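Local coordinates for citrate synthase (Thermotoga maritima, PDB 2P2W), which probably catalyses the condensation of oxaloacetate with acetyl-CoA and water to give citrate and free CoA, a step of the tricarboxylic acid cycle, at residues Ser193-Tyr196 / Ser197-Gly201; Glu72-Ala75 / Glu76-Gly79. All blocks are in the same frame, centred on the assembly; numbering follows the deposited sequence.

How the contacts relate
Both contacts are helix N-termini, and they differ in how the first turn is closed. In contact 1 a carboxylate, that of Asp194, caps helix 195-207; in contact 2 a proline, Pro74, stands at the N-cap of helix 75-81 and offers only its backbone carbonyl. Their centres lie about 20 Å apart and their nearest atoms about 9 Å, so they do not touch, but side chains of both rest on helix 110-133. Contact 1 is buried and faces the second subunit, whereas contact 2 lies at the surface. Both are away from the predicted catalytic residues His250 and Asp300, although the side chain of Ser193 is about 12 Å from a bound citrate.

Contact 1: Ser193-Tyr196 / Ser197-Gly201; sequences SDLY and SCIVG
Ser197 and Asp194 meet at the first turn of helix 195-207, where the aspartate is the N-cap. Its carboxylate takes two bonds from the one serine: OD2 accepts from Ser197 N at 2.8 Å, reached from above the carboxylate plane (48° out), while OD1 accepts from Ser197 OG at 2.7 Å on its syn side but well out of that plane. With CG set between the backbone N and the carbonyl carbon (chi1 63°), the short aspartate chain folds back over the turn and so reaches Ser197 N. Ser197 suits its place because its hydroxyl, beside its own N (chi1 -70°), faces the same carboxylate while also hydrogen-bonded to Lys95 NZ of the second subunit. Ser193 OG packs against Ser197 CB at 3.3 Å and is hydrogen-bonded to Gly204 O of the second subunit.

Tyr196 contributes mainly backbone, its O accepting from Val200 N at 2.8 Å. Its side chain starts out away from the following turn and touches Lys114, and its OH makes a weak hydrogen bond to Arg117, both on helix 110-133. On the buried side Leu195 CG lies 4.0 Å from Ile199 CD1, one helical turn on, two branched apolar chains suited to the interior.

Replacing Asp194 by an alanine would probably leave both Ser197 N and Ser197 OG without the carboxylate they donate to, and Lys207 of the second subunit without its salt-bridge mate. One carboxylate thus serves both the helix end and the dimer interface, and its negative charge is probably favoured by the helix N-terminus and by that lysine.

Contact 2: Glu72-Ala75 / Glu76-Gly79; sequences ELPA and EALG
This is a local contact at a helix start, on the protein surface, where the loop after helix 57-69 turns into helix 75-81. Leu73 and Pro74 meet Ala77 across the first turn. Ala77 CB sits 4.1 Å from Pro74 CD and 4.3 Å from Leu73 CB, a small methyl that lets the incoming loop lie close to the helix. Leu73 itself packs on Val121, Ile125 and Tyr128 of helix 110-133, as befits a large apolar residue.

Pro74 holds the N-cap position. Having neither an N-H nor a polar side chain, it offers only its carbonyl O, which receives two weak bonds, from Ala77 N at 3.0 Å (N-H...O angle 125°) and from Leu78 N at 3.3 Å. The i to i+4 pattern, begun weakly by Leu78, continues with Gly79 N donating to Ala75 O at 3.2 Å.

In Glu76 a chi1 of 70° turns CG inward over the backbone, which carries the extended chain back beside the proline: OE2 comes to 4.1 Å from Pro74 CB. An acidic residue in this first turn is likely to sit favourably with the helix dipole, and Glu76 also packs on Pro85 of the second subunit. Leu78 instead lies against Tyr128, Leu138 and Arg140.

Contact 1: Ser193-Tyr196 / Ser197-Gly201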
ATOM      1  N   SER A 193      -9.960  -2.253   4.972  1.00 17.63           N
ATOM      2  CA  SER A 193      -9.184  -3.446   4.647  1.00 17.49           C
ATOM      3  C   SER A 193      -8.501  -3.955   5.900  1.00 17.55           C
ATOM      4  O   SER A 193      -8.512  -3.285   6.925  1.00 18.35           O
ATOM      5  CB  SER A 193      -8.137  -3.062   3.584  1.00 18.20           C
ATOM      6  OG  SER A 193      -7.514  -4.245   3.048  1.00 18.25           O
ATOM      7  N   ASP A 194      -7.900  -5.140   5.836  1.00 17.57           N
ATOM      8  CA  ASP A 194      -7.238  -5.731   6.999  1.00 17.99           C
ATOM      9  C   ASP A 194      -5.944  -5.017   7.384  1.00 16.91           C
ATOM     10  O   ASP A 194      -5.331  -4.325   6.568  1.00 16.33           O
ATOM     11  CB  ASP A 194      -6.933  -7.202   6.740  1.00 19.04           C
ATOM     12  CG  ASP A 194      -5.968  -7.389   5.600  1.00 20.27           C
ATOM     13  OD1 ASP A 194      -6.423  -7.405   4.435  1.00 20.03           O
ATOM     14  OD2 ASP A 194      -4.755  -7.493   5.870  1.00 19.00           O
ATOM     15  N   LEU A 195      -5.522  -5.210   8.632  1.00 16.61           N
ATOM     16  CA  LEU A 195      -4.312  -4.570   9.138  1.00 17.63           C
ATOM     17  C   LEU A 195      -3.048  -4.934   8.351  1.00 18.66           C
ATOM     18  O   LEU A 195      -2.169  -4.090   8.158  1.00 17.95           O
ATOM     19  CB  LEU A 195      -4.115  -4.912  10.621  1.00 19.14           C
ATOM     20  CG  LEU A 195      -3.006  -4.151  11.360  1.00 19.10           C
ATOM     21  CD1 LEU A 195      -3.297  -2.655  11.341  1.00 20.11           C
ATOM     22  CD2 LEU A 195      -2.928  -4.643  12.793  1.00 20.28           C
ATOM     23  N   TYR A 196      -2.950  -6.177   7.893  1.00 17.66           N
ATOM     24  CA  TYR A 196      -1.769  -6.591   7.135  1.00 19.19           C
ATOM     25  C   TYR A 196      -1.673  -5.813   5.828  1.00 18.69           C
ATOM     26  O   TYR A 196      -0.589  -5.377   5.434  1.00 17.94           O
ATOM     27  CB  TYR A 196      -1.817  -8.095   6.859  1.00 20.93           C
ATOM     28  CG  TYR A 196      -2.044  -8.896   8.115  1.00 25.88           C
ATOM     29  CD1 TYR A 196      -1.132  -8.842   9.172  1.00 27.40           C
ATOM     30  CD2 TYR A 196      -3.195  -9.664   8.273  1.00 27.38           C
ATOM     31  CE1 TYR A 196      -1.366  -9.533  10.361  1.00 30.39           C
ATOM     32  CE2 TYR A 196      -3.440 -10.360   9.456  1.00 30.37           C
ATOM     33  CZ  TYR A 196      -2.523 -10.289  10.495  1.00 32.24           C
ATOM     34  OH  TYR A 196      -2.775 -10.962  11.671  1.00 35.79           O
ATOM     35  N   SER A 197      -2.811  -5.632   5.164  1.00 18.05           N
ATOM     36  CA  SER A 197      -2.845  -4.884   3.916  1.00 17.60           C
ATOM     37  C   SER A 197      -2.377  -3.448   4.140  1.00 17.96           C
ATOM     38  O   SER A 197      -1.624  -2.901   3.330  1.00 17.12           O
ATOM     39  CB  SER A 197      -4.257  -4.883   3.327  1.00 17.00           C
ATOM     40  OG  SER A 197      -4.614  -6.171   2.857  1.00 16.50           O
ATOM     41  N   CYS A 198      -2.825  -2.835   5.234  1.00 17.30           N
ATOM     42  CA  CYS A 198      -2.421  -1.468   5.542  1.00 17.29           C
ATOM     43  C   CYS A 198      -0.901  -1.412   5.700  1.00 17.20           C
ATOM     44  O   CYS A 198      -0.238  -0.538   5.143  1.00 16.56           O
ATOM     45  CB  CYS A 198      -3.080  -0.989   6.839  1.00 18.41           C
ATOM     46  SG  CYS A 198      -4.887  -1.016   6.824  1.00 18.82           S
ATOM     47  N   ILE A 199      -0.357  -2.359   6.460  1.00 17.46           N
ATOM     48  CA  ILE A 199       1.081  -2.414   6.708  1.00 17.44           C
ATOM     49  C   ILE A 199       1.900  -2.651   5.437  1.00 18.33           C
ATOM     50  O   ILE A 199       2.926  -1.996   5.221  1.00 18.44           O
ATOM     51  CB  ILE A 199       1.402  -3.505   7.761  1.00 18.56           C
ATOM     52  CG1 ILE A 199       0.709  -3.148   9.081  1.00 18.78           C
ATOM     53  CG2 ILE A 199       2.917  -3.624   7.962  1.00 17.68           C
ATOM     54  CD1 ILE A 199       0.802  -4.227  10.163  1.00 18.09           C
ATOM     55  N   VAL A 200       1.452  -3.576   4.593  1.00 18.68           N
ATOM     56  CA  VAL A 200       2.163  -3.873   3.356  1.00 19.42           C
ATOM     57  C   VAL A 200       2.232  -2.653   2.437  1.00 19.08           C
ATOM     58  O   VAL A 200       3.222  -2.456   1.730  1.00 18.84           O
ATOM     59  CB  VAL A 200       1.516  -5.072   2.632  1.00 20.86           C
ATOM     60  CG1 VAL A 200       2.095  -5.234   1.238  1.00 24.60           C
ATOM     61  CG2 VAL A 200       1.767  -6.334   3.446  1.00 22.60           C
ATOM     62  N   GLY A 201       1.186  -1.832   2.446  1.00 18.05           N
ATOM     63  CA  GLY A 201       1.200  -0.629   1.634  1.00 17.97           C
ATOM     64  C   GLY A 201       2.172   0.374   2.241  1.00 18.37           C
ATOM     65  O   GLY A 201       2.934   1.032   1.528  1.00 19.25           O
TER

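Contact 2: Glu72-Ala75 / Glu76-Gly79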
ATOM      1  N   GLU A  72       7.087 -16.091  17.198  1.00 19.99           N
ATOM      2  CA  GLU A  72       7.197 -17.227  16.286  1.00 21.33           C
ATOM      3  C   GLU A  72       6.492 -17.082  14.941  1.00 21.93           C
ATOM      4  O   GLU A  72       5.439 -16.452  14.836  1.00 19.80           O
ATOM      5  CB  GLU A  72       6.672 -18.502  16.961  1.00 23.03           C
ATOM      6  CG  GLU A  72       7.394 -18.908  18.234  1.00 27.19           C
ATOM      7  CD  GLU A  72       8.872 -19.167  18.014  1.00 31.20           C
ATOM      8  OE1 GLU A  72       9.231 -19.715  16.953  1.00 33.43           O
ATOM      9  OE2 GLU A  72       9.676 -18.823  18.904  1.00 36.05           O
ATOM     10  N   LEU A  73       7.095 -17.681  13.917  1.00 21.44           N
ATOM     11  CA  LEU A  73       6.514 -17.701  12.580  1.00 23.39           C
ATOM     12  C   LEU A  73       5.842 -19.064  12.458  1.00 24.29           C
ATOM     13  O   LEU A  73       6.374 -20.064  12.950  1.00 22.77           O
ATOM     14  CB  LEU A  73       7.598 -17.574  11.505  1.00 22.98           C
ATOM     15  CG  LEU A  73       8.029 -16.161  11.106  1.00 25.29           C
ATOM     16  CD1 LEU A  73       9.087 -16.242  10.015  1.00 27.36           C
ATOM     17  CD2 LEU A  73       6.821 -15.376  10.614  1.00 24.64           C
ATOM     18  N   PRO A  74       4.658 -19.122  11.829  1.00 24.26           N
ATOM     19  CA  PRO A  74       3.956 -20.399  11.668  1.00 26.08           C
ATOM     20  C   PRO A  74       4.847 -21.393  10.926  1.00 27.41           C
ATOM     21  O   PRO A  74       5.702 -20.996  10.134  1.00 26.32           O
ATOM     22  CB  PRO A  74       2.720 -20.012  10.864  1.00 26.84           C
ATOM     23  CG  PRO A  74       2.440 -18.619  11.345  1.00 28.40           C
ATOM     24  CD  PRO A  74       3.825 -18.002  11.356  1.00 25.58           C
ATOM     25  N   ALA A  75       4.649 -22.681  11.185  1.00 28.33           N
ATOM     26  CA  ALA A  75       5.451 -23.717  10.541  1.00 30.81           C
ATOM     27  C   ALA A  75       5.410 -23.623   9.017  1.00 32.45           C
ATOM     28  O   ALA A  75       6.410 -23.882   8.347  1.00 32.95           O
ATOM     29  CB  ALA A  75       4.977 -25.093  10.987  1.00 32.65           C
ATOM     30  N   GLU A  76       4.256 -23.254   8.474  1.00 33.41           N
ATOM     31  CA  GLU A  76       4.100 -23.145   7.026  1.00 35.80           C
ATOM     32  C   GLU A  76       4.952 -22.018   6.449  1.00 34.37           C
ATOM     33  O   GLU A  76       5.474 -22.130   5.338  1.00 33.11           O
ATOM     34  CB  GLU A  76       2.630 -22.917   6.672  1.00 38.57           C
ATOM     35  CG  GLU A  76       2.106 -21.548   7.055  1.00 45.18           C
ATOM     36  CD  GLU A  76       0.604 -21.538   7.243  1.00 49.35           C
ATOM     37  OE1 GLU A  76      -0.041 -22.562   6.926  1.00 51.36           O
ATOM     38  OE2 GLU A  76       0.069 -20.510   7.712  1.00 52.39           O
ATOM     39  N   ALA A  77       5.089 -20.933   7.204  1.00 32.59           N
ATOM     40  CA  ALA A  77       5.887 -19.798   6.758  1.00 31.52           C
ATOM     41  C   ALA A  77       7.333 -20.243   6.613  1.00 31.24           C
ATOM     42  O   ALA A  77       8.027 -19.852   5.675  1.00 28.43           O
ATOM     43  CB  ALA A  77       5.787 -18.656   7.764  1.00 30.74           C
ATOM     44  N   LEU A  78       7.781 -21.074   7.546  1.00 31.40           N
ATOM     45  CA  LEU A  78       9.145 -21.566   7.514  1.00 32.57           C
ATOM     46  C   LEU A  78       9.361 -22.385   6.246  1.00 31.95           C
ATOM     47  O   LEU A  78      10.429 -22.341   5.640  1.00 32.83           O
ATOM     48  CB  LEU A  78       9.422 -22.412   8.759  1.00 33.43           C
ATOM     49  CG  LEU A  78      10.850 -22.314   9.294  1.00 35.04           C
ATOM     50  CD1 LEU A  78      11.216 -20.848   9.493  1.00 34.34           C
ATOM     51  CD2 LEU A  78      10.965 -23.079  10.607  1.00 35.24           C
ATOM     52  N   GLY A  79       8.333 -23.124   5.841  1.00 31.54           N
ATOM     53  CA  GLY A  79       8.439 -23.927   4.635  1.00 31.54           C
ATOM     54  C   GLY A  79       8.665 -23.053   3.415  1.00 31.46           C
ATOM     55  O   GLY A  79       9.471 -23.380   2.542  1.00 33.52           O
TER